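Local atomic coordinates of B-agarase (Saccharophagus degradans, PDB entry 4BQ2), a protein that catalyses the exolytic hydrolysis of beta-1,4 linkages in agarose, as a family 50 glycoside hydrolase from a marine bacterium. Residues K239-R244 with V738-Y743; L408-T413 with A734-N739. One frame throughout, in Å; residues are numbered along the deposited sequence.

Contact 1 of 2, residues K239-R244 with V738-Y743; sequences KPMPSR and VNAKIY
The guanidinium of Arg244 meets the backbone carbonyl of Asn739, with NH2 donating to Asn739 O at 3.0 Å. The oxygen lies almost in the guanidinium plane, but the donor stands 47° out of the carbonyl plane, and the bond is bent at its hydrogen. Asn739 O gains a second donor in a water 2.8 Å away, which also takes a weak bond from Arg244 NE, so that the direct and the bridged path start from different nitrogens of one guanidinium. Ile742 CD1 approaches Arg244 NH2 obliquely, at 4.2 Å. A carbonyl near the C-terminal end of helix 729-739 would carry some extra negative potential, which may strengthen its hold on the cation.

The fold accounts for this meeting. Family 50 enzymes have a (beta/alpha)8-barrel catalytic domain, and helices 729-739 and 742-746 follow the last barrel strand, 693-699; residues 239-244 form a loop, ending in a type II turn from Met241 to Arg244, that lies over the junction between these helices.

Contacts with the aromatic ring are of another kind. Arg244 NE lies at the edge of the Tyr743 ring, 3.7 Å from CE2, and the two planes are 78° apart, which rules out a stacked cation-pi pair. The Arg244 chain turns about CB-CG (chi2 -53°) and carries the guanidinium beneath Met241, whose CB sits 4.2 Å above its plane. Tyr743 OH is engaged elsewhere, by Gly248 O and Phe282 N.

Apolar touching falls to Met241. Its chain, extended beyond CG, carries SD to 3.9 Å from Ala740 CA and 4.2 Å from Ala740 CB.

Contact 2 of 2, residues L408-T413 with A734-N739; sequences LNWGFT and AAKEVN
One face of the Phe412 ring is met by the side-chain amide of Asn739, whose ND2 stands 3.3 Å above the plane and offset toward the rim; ring and amide planes are 75° apart, so the amide does not lie flat on the ring. Trp410 CE3 occupies the ring's edge, in its plane, and Ala735 CB comes in obliquely to 3.5 Å from Phe412 CZ. The Trp410 indole is itself approached obliquely, Lys736 CE lying 4.0 Å from its CD1.

These groups join the C-terminal end of helix 394-410, closed by a Schellman motif at Gly411, to helix 729-739. In a family 50 catalytic barrel this is consistent with helix 394-410, which comes after strand 280-287, and helix 729-739, which comes after strand 693-699, lying side by side, since those two strands are neighbours in the sheet.

The amide whose ND2 sits over Phe412 is fixed by a nearly straight hydrogen bond: Asn739 ND2 donates to Trp410 O at 2.9 Å, with an N-H...O angle of 167°. The acceptor lies close to the amide plane, while the donor is tilted from the carbonyl plane. Thr284 holds the other end of the amide through OD1. Because Gly411 has no side chain, Asn739 CB can settle 3.6 Å from Gly411 C.

Toward the outer part of the contact, the extended Lys736 chain runs past Trp410. A chi1 of -179° swings the Asn409 amide out to it, and Lys736 NZ makes a weak bond to Asn409 OD1 at 2.8 Å. Two waters each accept from both Asn409 ND2 and Lys736 NZ, one weakly from NZ, the other weakly from ND2.

How the contacts relate
From the N terminus, the loop 239-244 comes first, after helix 222-235; segment 408-413 follows, ending helix 394-410. Helix 729-739 meets 408-413; its end and the start of helix 742-746 meet 239-244. Contact 2 closes a loop of 320 intervening residues; contact 1 closes one of 493 that encloses it, and the two share Val738 and Asn739. Their centres are 7 Å apart and they touch directly: Arg244 NH2 lies 3.0 Å from Gly411 O, a probable hydrogen bond, and Met241 SD packs 3.7 Å from Gly411 CA. The early loop, the end of helix 394-410 and helices 729-739 and 742-746 thus come together on one side of the chain's centre.

Contact 1 of 2, residues K239-R244 with V738-Y743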
loop_
_atom_site.group_PDB
_atom_site.type_symbol
_atom_site.label_atom_id
_atom_site.label_comp_id
_atom_site.label_asym_id
_atom_site.label_seq_id
_atom_site.Cartn_x
_atom_site.Cartn_y
_atom_site.Cartn_z
ATOM N N LYS A 239 9.932 -2.647 -29.536
ATOM C CA LYS A 239 11.346 -3.031 -29.411
ATOM C C LYS A 239 11.891 -2.964 -27.959
ATOM O O LYS A 239 11.828 -1.917 -27.319
ATOM C CB LYS A 239 12.229 -2.199 -30.383
ATOM C CG LYS A 239 12.047 -2.535 -31.868
ATOM C CD LYS A 239 12.871 -1.616 -32.777
ATOM C CE LYS A 239 12.134 -1.306 -34.095
ATOM N NZ LYS A 239 12.887 -0.425 -35.053
ATOM N N PRO A 240 12.438 -4.088 -27.447
ATOM C CA PRO A 240 13.058 -4.172 -26.110
ATOM C C PRO A 240 14.334 -3.323 -26.081
ATOM O O PRO A 240 14.922 -3.103 -27.125
ATOM C CB PRO A 240 13.463 -5.654 -25.999
ATOM C CG PRO A 240 12.674 -6.368 -27.061
ATOM C CD PRO A 240 12.536 -5.371 -28.169
ATOM N N MET A 241 14.752 -2.861 -24.907
ATOM C CA MET A 241 16.038 -2.172 -24.743
ATOM C C MET A 241 17.174 -3.030 -25.278
ATOM O O MET A 241 17.009 -4.261 -25.369
ATOM C CB MET A 241 16.294 -1.864 -23.271
ATOM C CG MET A 241 15.518 -0.652 -22.788
ATOM S SD MET A 241 16.060 -0.050 -21.164
ATOM C CE MET A 241 15.219 1.537 -21.150
ATOM N N PRO A 242 18.315 -2.399 -25.652
ATOM C CA PRO A 242 19.381 -3.216 -26.233
ATOM C C PRO A 242 19.961 -4.202 -25.235
ATOM O O PRO A 242 19.950 -3.970 -24.015
ATOM C CB PRO A 242 20.461 -2.188 -26.660
ATOM C CG PRO A 242 20.086 -0.894 -26.031
ATOM C CD PRO A 242 18.607 -0.944 -25.757
ATOM N N SER A 243 20.447 -5.312 -25.761
ATOM C CA SER A 243 21.196 -6.259 -24.936
ATOM C C SER A 243 20.329 -7.036 -23.939
ATOM O O SER A 243 20.848 -7.621 -22.999
ATOM C CB SER A 243 22.342 -5.571 -24.201
ATOM O OG SER A 243 23.155 -6.551 -23.554
ATOM N N ARG A 244 19.020 -7.035 -24.156
ATOM C CA ARG A 244 18.116 -7.910 -23.413
ATOM C C ARG A 244 18.074 -9.260 -24.139
ATOM O O ARG A 244 18.068 -9.315 -25.390
ATOM C CB ARG A 244 16.709 -7.296 -23.333
ATOM C CG ARG A 244 16.590 -6.009 -22.490
ATOM C CD ARG A 244 17.160 -6.175 -21.084
ATOM N NE ARG A 244 17.225 -4.933 -20.283
ATOM C CZ ARG A 244 16.141 -4.330 -19.816
ATOM N NH1 ARG A 244 14.963 -4.834 -20.121
ATOM N NH2 ARG A 244 16.223 -3.224 -19.087
ATOM N N VAL A 738 16.556 4.026 -14.833
ATOM C CA VAL A 738 16.881 2.921 -13.938
ATOM C C VAL A 738 17.044 1.625 -14.725
ATOM O O VAL A 738 18.022 0.862 -14.513
ATOM C CB VAL A 738 15.759 2.741 -12.879
ATOM C CG1 VAL A 738 15.922 1.399 -12.128
ATOM C CG2 VAL A 738 15.777 3.912 -11.881
ATOM N N ASN A 739 16.077 1.359 -15.612
ATOM C CA ASN A 739 16.081 0.107 -16.356
ATOM C C ASN A 739 17.265 -0.018 -17.326
ATOM O O ASN A 739 17.720 -1.129 -17.632
ATOM C CB ASN A 739 14.755 -0.068 -17.106
ATOM C CG ASN A 739 13.601 -0.435 -16.182
ATOM O OD1 ASN A 739 13.814 -0.958 -15.083
ATOM N ND2 ASN A 739 12.365 -0.144 -16.623
ATOM N N ALA A 740 17.769 1.110 -17.813
ATOM C CA ALA A 740 18.927 1.060 -18.713
ATOM C C ALA A 740 20.214 0.677 -17.972
ATOM O O ALA A 740 21.198 0.293 -18.611
ATOM C CB ALA A 740 19.083 2.356 -19.520
ATOM N N LYS A 741 20.190 0.722 -16.635
ATOM C CA LYS A 741 21.380 0.464 -15.841
ATOM C C LYS A 741 21.279 -0.646 -14.781
ATOM O O LYS A 741 22.267 -0.918 -14.092
ATOM C CB LYS A 741 21.848 1.775 -15.192
ATOM C CG LYS A 741 21.111 2.156 -13.915
ATOM C CD LYS A 741 21.458 3.607 -13.587
ATOM C CE LYS A 741 21.414 3.854 -12.098
ATOM N NZ LYS A 741 21.578 5.303 -11.790
ATOM N N ILE A 742 20.114 -1.292 -14.635
ATOM C CA ILE A 742 19.975 -2.333 -13.633
ATOM C C ILE A 742 21.083 -3.409 -13.768
ATOM O O ILE A 742 21.593 -3.885 -12.771
ATOM C CB ILE A 742 18.567 -3.029 -13.612
ATOM C CG1 ILE A 742 18.140 -3.517 -15.004
ATOM C CG2 ILE A 742 17.509 -2.130 -12.957
ATOM C CD1 ILE A 742 16.779 -4.215 -15.045
ATOM N N TYR A 743 21.463 -3.766 -14.987
ATOM C CA TYR A 743 22.394 -4.907 -15.135
ATOM C C TYR A 743 23.868 -4.509 -15.000
ATOM O O TYR A 743 24.646 -5.211 -14.315
ATOM C CB TYR A 743 22.151 -5.635 -16.457
ATOM C CG TYR A 743 20.845 -6.432 -16.479
ATOM C CD1 TYR A 743 20.658 -7.514 -15.617
ATOM C CD2 TYR A 743 19.821 -6.113 -17.379
ATOM C CE1 TYR A 743 19.477 -8.265 -15.635
ATOM C CE2 TYR A 743 18.645 -6.850 -17.407
ATOM C CZ TYR A 743 18.474 -7.916 -16.525
ATOM O OH TYR A 743 17.323 -8.625 -16.577
HETATM O O HOH W 1 19.440 -2.611 -19.273
#

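Contact 2 of 2, residues L408-T413 with A734-N739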
loop_
_atom_site.group_PDB
_atom_site.type_symbol
_atom_site.label_atom_id
_atom_site.label_comp_id
_atom_site.label_asym_id
_atom_site.label_seq_id
_atom_site.Cartn_x
_atom_site.Cartn_y
_atom_site.Cartn_z
ATOM N N LEU A 408 8.034 -2.869 -22.494
ATOM C CA LEU A 408 9.273 -3.070 -23.273
ATOM C C LEU A 408 9.983 -1.765 -23.642
ATOM O O LEU A 408 11.220 -1.656 -23.521
ATOM C CB LEU A 408 9.003 -3.927 -24.528
ATOM C CG LEU A 408 8.526 -5.343 -24.241
ATOM C CD1 LEU A 408 8.148 -6.002 -25.555
ATOM C CD2 LEU A 408 9.620 -6.127 -23.514
ATOM N N ASN A 409 9.235 -0.762 -24.079
ATOM C CA ASN A 409 9.863 0.538 -24.348
ATOM C C ASN A 409 10.455 1.156 -23.084
ATOM O O ASN A 409 11.545 1.755 -23.101
ATOM C CB ASN A 409 8.867 1.523 -25.021
ATOM C CG ASN A 409 9.508 2.883 -25.323
ATOM O OD1 ASN A 409 9.408 3.819 -24.532
ATOM N ND2 ASN A 409 10.232 2.966 -26.442
ATOM N N TRP A 410 9.743 0.982 -21.971
ATOM C CA TRP A 410 10.114 1.640 -20.718
ATOM C C TRP A 410 11.205 0.861 -20.010
ATOM O O TRP A 410 11.738 1.314 -18.995
ATOM C CB TRP A 410 8.881 1.739 -19.802
ATOM C CG TRP A 410 7.752 2.575 -20.362
ATOM C CD1 TRP A 410 7.786 3.411 -21.454
ATOM C CD2 TRP A 410 6.456 2.666 -19.809
ATOM N NE1 TRP A 410 6.554 4.009 -21.617
ATOM C CE2 TRP A 410 5.717 3.564 -20.614
ATOM C CE3 TRP A 410 5.832 2.069 -18.696
ATOM C CZ2 TRP A 410 4.382 3.862 -20.359
ATOM C CZ3 TRP A 410 4.486 2.365 -18.441
ATOM C CH2 TRP A 410 3.793 3.290 -19.250
ATOM N N GLY A 411 11.514 -0.318 -20.555
ATOM C CA GLY A 411 12.671 -1.118 -20.120
ATOM C C GLY A 411 12.395 -2.094 -18.986
ATOM O O GLY A 411 13.323 -2.722 -18.454
ATOM N N PHE A 412 11.128 -2.255 -18.632
ATOM C CA PHE A 412 10.780 -3.154 -17.542
ATOM C C PHE A 412 10.986 -4.579 -17.961
ATOM O O PHE A 412 10.716 -4.927 -19.118
ATOM C CB PHE A 412 9.347 -2.960 -17.128
ATOM C CG PHE A 412 9.122 -1.725 -16.313
ATOM C CD1 PHE A 412 9.771 -1.561 -15.101
ATOM C CD2 PHE A 412 8.253 -0.722 -16.767
ATOM C CE1 PHE A 412 9.570 -0.423 -14.307
ATOM C CE2 PHE A 412 8.042 0.411 -15.980
ATOM C CZ PHE A 412 8.709 0.566 -14.765
ATOM N N THR A 413 11.467 -5.403 -17.041
ATOM C CA THR A 413 11.803 -6.754 -17.416
ATOM C C THR A 413 10.630 -7.711 -17.125
ATOM O O THR A 413 10.701 -8.900 -17.474
ATOM C CB THR A 413 13.061 -7.242 -16.695
ATOM O OG1 THR A 413 12.855 -7.175 -15.293
ATOM C CG2 THR A 413 14.306 -6.412 -17.069
ATOM N N ALA A 734 11.989 8.201 -15.555
ATOM C CA ALA A 734 12.668 7.649 -14.375
ATOM C C ALA A 734 12.836 6.149 -14.527
ATOM O O ALA A 734 13.899 5.610 -14.240
ATOM C CB ALA A 734 11.911 8.002 -13.089
ATOM N N ALA A 735 11.801 5.482 -15.022
ATOM C CA ALA A 735 11.873 4.040 -15.249
ATOM C C ALA A 735 12.924 3.689 -16.303
ATOM O O ALA A 735 13.720 2.759 -16.100
ATOM C CB ALA A 735 10.498 3.470 -15.605
ATOM N N LYS A 736 12.969 4.440 -17.391
ATOM C CA LYS A 736 13.970 4.154 -18.424
ATOM C C LYS A 736 15.401 4.351 -17.934
ATOM O O LYS A 736 16.286 3.569 -18.295
ATOM C CB LYS A 736 13.733 4.959 -19.709
ATOM C CG LYS A 736 12.442 4.616 -20.437
ATOM C CD LYS A 736 12.402 5.426 -21.735
ATOM C CE LYS A 736 11.245 5.068 -22.631
ATOM N NZ LYS A 736 11.542 5.577 -24.022
ATOM N N GLU A 737 15.625 5.379 -17.116
ATOM C CA GLU A 737 16.961 5.654 -16.573
ATOM C C GLU A 737 17.449 4.514 -15.692
ATOM O O GLU A 737 18.616 4.081 -15.774
ATOM C CB GLU A 737 16.950 6.974 -15.774
ATOM C CG GLU A 737 16.852 8.239 -16.658
ATOM C CD GLU A 737 18.205 8.691 -17.251
ATOM O OE1 GLU A 737 19.236 8.491 -16.567
ATOM O OE2 GLU A 737 18.247 9.256 -18.382
ATOM N N VAL A 738 16.556 4.026 -14.833
ATOM C CA VAL A 738 16.881 2.921 -13.938
ATOM C C VAL A 738 17.044 1.625 -14.725
ATOM O O VAL A 738 18.022 0.862 -14.513
ATOM C CB VAL A 738 15.759 2.741 -12.879
ATOM C CG1 VAL A 738 15.922 1.399 -12.128
ATOM C CG2 VAL A 738 15.777 3.912 -11.881
ATOM N N ASN A 739 16.077 1.359 -15.612
ATOM C CA ASN A 739 16.081 0.107 -16.356
ATOM C C ASN A 739 17.265 -0.018 -17.326
ATOM O O ASN A 739 17.720 -1.129 -17.632
ATOM C CB ASN A 739 14.755 -0.068 -17.106
ATOM C CG ASN A 739 13.601 -0.435 -16.182
ATOM O OD1 ASN A 739 13.814 -0.958 -15.083
ATOM N ND2 ASN A 739 12.365 -0.144 -16.623
HETATM O O HOH W 2 10.971 5.621 -27.184
HETATM O O HOH W 3 13.198 4.645 -25.998
#